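PDB 2G5C: prephenate dehydrogenase from Aquifex aeolicus, which probably catalyses the NAD-dependent oxidative decarboxylation of prephenate to 4-hydroxyphenylpyruvate, a step in tyrosine biosynthesis. Local coordinates for residues A[55-68]-A[78-91]. Residues are numbered along the deposited sequence; the frame is centred on the assembly and turned at random.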
loop_
_atom_site.group_PDB
_atom_site.type_symbol
_atom_site.label_atom_id
_atom_site.label_comp_id
_atom_site.label_asym_id
_atom_site.label_seq_id
_atom_site.Cartn_x
_atom_site.Cartn_y
_atom_site.Cartn_z
ATOM N N ILE A 55 33.762 21.783 3.074
ATOM C CA ILE A 55 33.061 22.636 2.122
ATOM C C ILE A 55 33.974 23.684 1.485
ATOM O O ILE A 55 33.820 24.017 0.313
ATOM C CB ILE A 55 31.850 23.337 2.803
ATOM C CG1 ILE A 55 31.077 24.180 1.787
ATOM C CG2 ILE A 55 32.329 24.211 3.949
ATOM C CD1 ILE A 55 30.426 23.386 0.683
ATOM N N ALA A 56 34.927 24.194 2.257
ATOM C CA ALA A 56 35.859 25.203 1.758
ATOM C C ALA A 56 36.710 24.654 0.615
ATOM O O ALA A 56 36.958 25.347 -0.371
ATOM C CB ALA A 56 36.756 25.693 2.894
ATOM N N LYS A 57 37.144 23.405 0.757
ATOM C CA LYS A 57 37.973 22.737 -0.244
ATOM C C LYS A 57 37.364 22.735 -1.642
ATOM O O LYS A 57 38.085 22.734 -2.640
ATOM C CB LYS A 57 38.235 21.288 0.172
ATOM C CG LYS A 57 39.675 20.962 0.530
ATOM C CD LYS A 57 40.072 21.558 1.866
ATOM C CE LYS A 57 41.407 20.995 2.337
ATOM N NZ LYS A 57 41.360 19.506 2.486
ATOM N N VAL A 58 36.037 22.720 -1.711
ATOM C CA VAL A 58 35.333 22.694 -2.987
ATOM C C VAL A 58 35.894 23.649 -4.040
ATOM O O VAL A 58 35.901 23.322 -5.234
ATOM C CB VAL A 58 33.827 22.995 -2.797
ATOM C CG1 VAL A 58 33.123 22.985 -4.141
ATOM C CG2 VAL A 58 33.204 21.959 -1.863
ATOM N N GLU A 59 36.365 24.819 -3.610
ATOM C CA GLU A 59 36.908 25.792 -4.558
ATOM C C GLU A 59 38.043 25.206 -5.395
ATOM O O GLU A 59 38.296 25.668 -6.505
ATOM C CB GLU A 59 37.397 27.055 -3.840
ATOM C CG GLU A 59 38.783 26.953 -3.223
ATOM C CD GLU A 59 39.294 28.301 -2.740
ATOM O OE1 GLU A 59 39.133 29.300 -3.480
ATOM O OE2 GLU A 59 39.865 28.365 -1.632
ATOM N N ASP A 60 38.722 24.186 -4.872
ATOM C CA ASP A 60 39.813 23.559 -5.614
ATOM C C ASP A 60 39.259 22.793 -6.805
ATOM O O ASP A 60 39.963 22.552 -7.784
ATOM C CB ASP A 60 40.603 22.608 -4.709
ATOM C CG ASP A 60 41.448 23.342 -3.684
ATOM O OD1 ASP A 60 41.907 22.697 -2.721
ATOM O OD2 ASP A 60 41.660 24.562 -3.844
ATOM N N PHE A 61 37.986 22.421 -6.715
ATOM C CA PHE A 61 37.309 21.681 -7.775
ATOM C C PHE A 61 36.688 22.645 -8.779
ATOM O O PHE A 61 36.324 22.244 -9.886
ATOM C CB PHE A 61 36.186 20.810 -7.195
ATOM C CG PHE A 61 36.630 19.851 -6.123
ATOM C CD1 PHE A 61 35.687 19.244 -5.295
ATOM C CD2 PHE A 61 37.973 19.531 -5.952
ATOM C CE1 PHE A 61 36.068 18.332 -4.314
ATOM C CE2 PHE A 61 38.367 18.619 -4.970
ATOM C CZ PHE A 61 37.408 18.019 -4.150
ATOM N N SER A 62 36.560 23.910 -8.379
ATOM C CA SER A 62 35.958 24.945 -9.221
ATOM C C SER A 62 34.801 24.364 -10.030
ATOM O O SER A 62 34.818 24.366 -11.257
ATOM C CB SER A 62 37.003 25.547 -10.163
ATOM O OG SER A 62 37.499 24.572 -11.061
ATOM N N PRO A 63 33.770 23.856 -9.342
ATOM C CA PRO A 63 32.612 23.269 -10.024
ATOM C C PRO A 63 31.729 24.287 -10.730
ATOM O O PRO A 63 31.506 25.387 -10.223
ATOM C CB PRO A 63 31.882 22.551 -8.896
ATOM C CG PRO A 63 32.153 23.438 -7.719
ATOM C CD PRO A 63 33.617 23.779 -7.876
ATOM N N ASP A 64 31.237 23.920 -11.910
ATOM C CA ASP A 64 30.357 24.803 -12.664
ATOM C C ASP A 64 28.951 24.212 -12.767
ATOM O O ASP A 64 28.035 24.836 -13.303
ATOM C CB ASP A 64 30.935 25.079 -14.055
ATOM C CG ASP A 64 31.404 23.825 -14.760
ATOM O OD1 ASP A 64 32.025 23.961 -15.836
ATOM O OD2 ASP A 64 31.158 22.713 -14.249
ATOM N N PHE A 65 28.792 23.002 -12.237
ATOM C CA PHE A 65 27.505 22.313 -12.237
ATOM C C PHE A 65 27.386 21.597 -10.892
ATOM O O PHE A 65 28.152 20.687 -10.603
ATOM C CB PHE A 65 27.447 21.293 -13.377
ATOM C CG PHE A 65 26.072 20.751 -13.631
ATOM C CD1 PHE A 65 25.165 21.461 -14.411
ATOM C CD2 PHE A 65 25.669 19.547 -13.061
ATOM C CE1 PHE A 65 23.874 20.979 -14.621
ATOM C CE2 PHE A 65 24.378 19.057 -13.263
ATOM C CZ PHE A 65 23.479 19.773 -14.044
ATOM N N VAL A 66 26.431 22.013 -10.071
ATOM C CA VAL A 66 26.258 21.416 -8.755
ATOM C C VAL A 66 24.895 20.750 -8.556
ATOM O O VAL A 66 23.858 21.327 -8.874
ATOM C CB VAL A 66 26.465 22.483 -7.657
ATOM C CG1 VAL A 66 26.371 21.849 -6.279
ATOM C CG2 VAL A 66 27.825 23.153 -7.845
HETATM N N MSE A 67 24.912 19.530 -8.026
HETATM C CA MSE A 67 23.681 18.782 -7.771
HETATM C C MSE A 67 23.519 18.521 -6.279
HETATM O O MSE A 67 24.165 17.635 -5.723
HETATM C CB MSE A 67 23.696 17.446 -8.522
HETATM C CG MSE A 67 22.471 16.555 -8.254
HETATM SE SE MSE A 67 20.825 17.279 -8.974
HETATM C CE MSE A 67 21.161 16.916 -10.839
ATOM N N LEU A 68 22.661 19.307 -5.636
ATOM C CA LEU A 68 22.402 19.155 -4.214
ATOM C C LEU A 68 21.653 17.838 -4.012
ATOM O O LEU A 68 20.509 17.675 -4.457
ATOM C CB LEU A 68 21.581 20.341 -3.703
ATOM C CG LEU A 68 22.268 21.701 -3.889
ATOM C CD1 LEU A 68 21.345 22.806 -3.417
ATOM C CD2 LEU A 68 23.575 21.735 -3.111
ATOM N N ILE A 78 24.222 25.048 3.120
ATOM C CA ILE A 78 25.225 24.775 2.095
ATOM C C ILE A 78 25.208 25.840 0.992
ATOM O O ILE A 78 26.262 26.304 0.542
ATOM C CB ILE A 78 24.992 23.376 1.457
ATOM C CG1 ILE A 78 25.086 22.292 2.532
ATOM C CG2 ILE A 78 26.021 23.108 0.370
ATOM C CD1 ILE A 78 24.798 20.892 2.021
ATOM N N ALA A 79 24.009 26.231 0.566
ATOM C CA ALA A 79 23.864 27.232 -0.487
ATOM C C ALA A 79 24.558 28.542 -0.122
ATOM O O ALA A 79 25.239 29.144 -0.954
ATOM C CB ALA A 79 22.379 27.488 -0.770
ATOM N N LYS A 80 24.377 28.978 1.120
ATOM C CA LYS A 80 24.978 30.220 1.589
ATOM C C LYS A 80 26.499 30.171 1.502
ATOM O O LYS A 80 27.141 31.172 1.185
ATOM C CB LYS A 80 24.546 30.512 3.029
ATOM C CG LYS A 80 23.041 30.645 3.196
ATOM C CD LYS A 80 22.662 31.088 4.600
ATOM C CE LYS A 80 22.892 32.582 4.790
ATOM N NZ LYS A 80 21.967 33.388 3.938
ATOM N N LYS A 81 27.080 29.012 1.784
ATOM C CA LYS A 81 28.525 28.887 1.704
ATOM C C LYS A 81 28.939 28.866 0.240
ATOM O O LYS A 81 29.908 29.515 -0.150
ATOM C CB LYS A 81 28.997 27.616 2.406
ATOM C CG LYS A 81 28.690 27.589 3.892
ATOM C CD LYS A 81 29.719 26.765 4.640
ATOM C CE LYS A 81 29.305 26.529 6.082
ATOM N NZ LYS A 81 28.085 25.674 6.168
ATOM N N LEU A 82 28.187 28.132 -0.572
ATOM C CA LEU A 82 28.477 28.029 -1.998
ATOM C C LEU A 82 28.369 29.356 -2.744
ATOM O O LEU A 82 28.998 29.540 -3.787
ATOM C CB LEU A 82 27.544 27.004 -2.650
ATOM C CG LEU A 82 27.773 25.542 -2.254
ATOM C CD1 LEU A 82 26.755 24.648 -2.952
ATOM C CD2 LEU A 82 29.189 25.137 -2.633
ATOM N N SER A 83 27.568 30.276 -2.213
ATOM C CA SER A 83 27.380 31.574 -2.849
ATOM C C SER A 83 28.679 32.360 -3.022
ATOM O O SER A 83 28.845 33.080 -4.006
ATOM C CB SER A 83 26.366 32.410 -2.060
ATOM O OG SER A 83 26.747 32.556 -0.705
ATOM N N TYR A 84 29.603 32.226 -2.073
ATOM C CA TYR A 84 30.870 32.943 -2.176
ATOM C C TYR A 84 32.037 32.067 -2.629
ATOM O O TYR A 84 33.162 32.543 -2.773
ATOM C CB TYR A 84 31.204 33.632 -0.848
ATOM C CG TYR A 84 31.112 32.751 0.372
ATOM C CD1 TYR A 84 31.989 31.682 0.556
ATOM C CD2 TYR A 84 30.160 33.002 1.361
ATOM C CE1 TYR A 84 31.924 30.883 1.700
ATOM C CE2 TYR A 84 30.085 32.210 2.508
ATOM C CZ TYR A 84 30.970 31.155 2.672
ATOM O OH TYR A 84 30.909 30.375 3.806
ATOM N N ILE A 85 31.765 30.789 -2.861
ATOM C CA ILE A 85 32.794 29.863 -3.318
ATOM C C ILE A 85 32.657 29.679 -4.825
ATOM O O ILE A 85 33.640 29.708 -5.562
ATOM C CB ILE A 85 32.645 28.483 -2.643
ATOM C CG1 ILE A 85 32.822 28.622 -1.132
ATOM C CG2 ILE A 85 33.662 27.508 -3.214
ATOM C CD1 ILE A 85 32.443 27.377 -0.364
ATOM N N LEU A 86 31.423 29.498 -5.278
ATOM C CA LEU A 86 31.158 29.291 -6.697
ATOM C C LEU A 86 31.221 30.592 -7.477
ATOM O O LEU A 86 30.888 31.654 -6.953
ATOM C CB LEU A 86 29.768 28.672 -6.892
ATOM C CG LEU A 86 29.476 27.338 -6.203
ATOM C CD1 LEU A 86 27.997 26.967 -6.383
ATOM C CD2 LEU A 86 30.382 26.268 -6.782
ATOM N N SER A 87 31.645 30.505 -8.729
ATOM C CA SER A 87 31.698 31.686 -9.575
ATOM C C SER A 87 30.262 31.904 -10.040
ATOM O O SER A 87 29.449 30.976 -10.004
ATOM C CB SER A 87 32.601 31.447 -10.784
ATOM O OG SER A 87 31.989 30.565 -11.707
ATOM N N GLU A 88 29.951 33.124 -10.468
ATOM C CA GLU A 88 28.609 33.456 -10.934
ATOM C C GLU A 88 28.260 32.688 -12.210
ATOM O O GLU A 88 27.127 32.730 -12.683
ATOM C CB GLU A 88 28.507 34.960 -11.208
ATOM C CG GLU A 88 28.926 35.851 -10.048
ATOM C CD GLU A 88 28.089 35.634 -8.800
ATOM O OE1 GLU A 88 26.845 35.719 -8.886
ATOM O OE2 GLU A 88 28.680 35.383 -7.728
ATOM N N ASP A 89 29.241 31.984 -12.757
ATOM C CA ASP A 89 29.064 31.216 -13.984
ATOM C C ASP A 89 28.566 29.787 -13.713
ATOM O O ASP A 89 28.207 29.054 -14.638
ATOM C CB ASP A 89 30.404 31.196 -14.737
ATOM C CG ASP A 89 30.340 30.448 -16.057
ATOM O OD1 ASP A 89 29.228 30.254 -16.599
ATOM O OD2 ASP A 89 31.420 30.068 -16.565
ATOM N N ALA A 90 28.528 29.402 -12.443
ATOM C CA ALA A 90 28.097 28.057 -12.064
ATOM C C ALA A 90 26.581 27.851 -12.064
ATOM O O ALA A 90 25.810 28.795 -11.882
ATOM C CB ALA A 90 28.659 27.706 -10.683
ATOM N N THR A 91 26.170 26.602 -12.268
ATOM C CA THR A 91 24.757 26.226 -12.262
ATOM C C THR A 91 24.524 25.299 -11.078
ATOM O O THR A 91 25.270 24.339 -10.881
ATOM C CB THR A 91 24.358 25.471 -13.544
ATOM O OG1 THR A 91 24.422 26.362 -14.663
ATOM C CG2 THR A 91 22.937 24.920 -13.420
HETATM O O HOH W 1 33.063 27.558 -9.542
HETATM O O HOH W 2 26.776 26.026 -15.759
#
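A beta-alpha-beta unit of the Rossmann-type nucleotide-binding domain joins 55-68 to 78-91: strand 65-68 leads into helix 72-85, the axis of residues 78-85 runs nearly antiparallel to that of the strand (172°, closest approach 11.7 Å), and a type I turn, S87 to A90, then leads into strand 91-94 beside the first. The parallel pairing of F65 with T91 rests on two hydrogen bonds. V66 N meets T91 O at 2.7 Å, close to the line of that carbonyl, whereas T91 N reaches D64 O at 2.8 Å from well above the carbonyl plane. A water also bridges D64 O and T91 OG1, giving D64 O a second donor. The D64 carboxylate turns elsewhere, taking a hydrogen bond from N3 N on the adjoining strand.

The helix packs by apolar contacts on the strand and the loop before it. L82 sends CD1 to L68 CD2 (4.3 Å). I55 CG2 lies on K81 CD at 3.7 Å, and chi1 of -177° swings CG1 opposite the backbone N, so that its CD1 meets L82 CD2 (3.9 Å). I85 CG2 touches E59 CB. On the helix, I78 lies near L68 at the strand's C-terminal end and touches the bound NAD. L86 divides its methyls: CD1 meets V66 CG2, and CD2 presses tightly on P63 CG at 3.5 Å, the side chains crossing nearly perpendicularly.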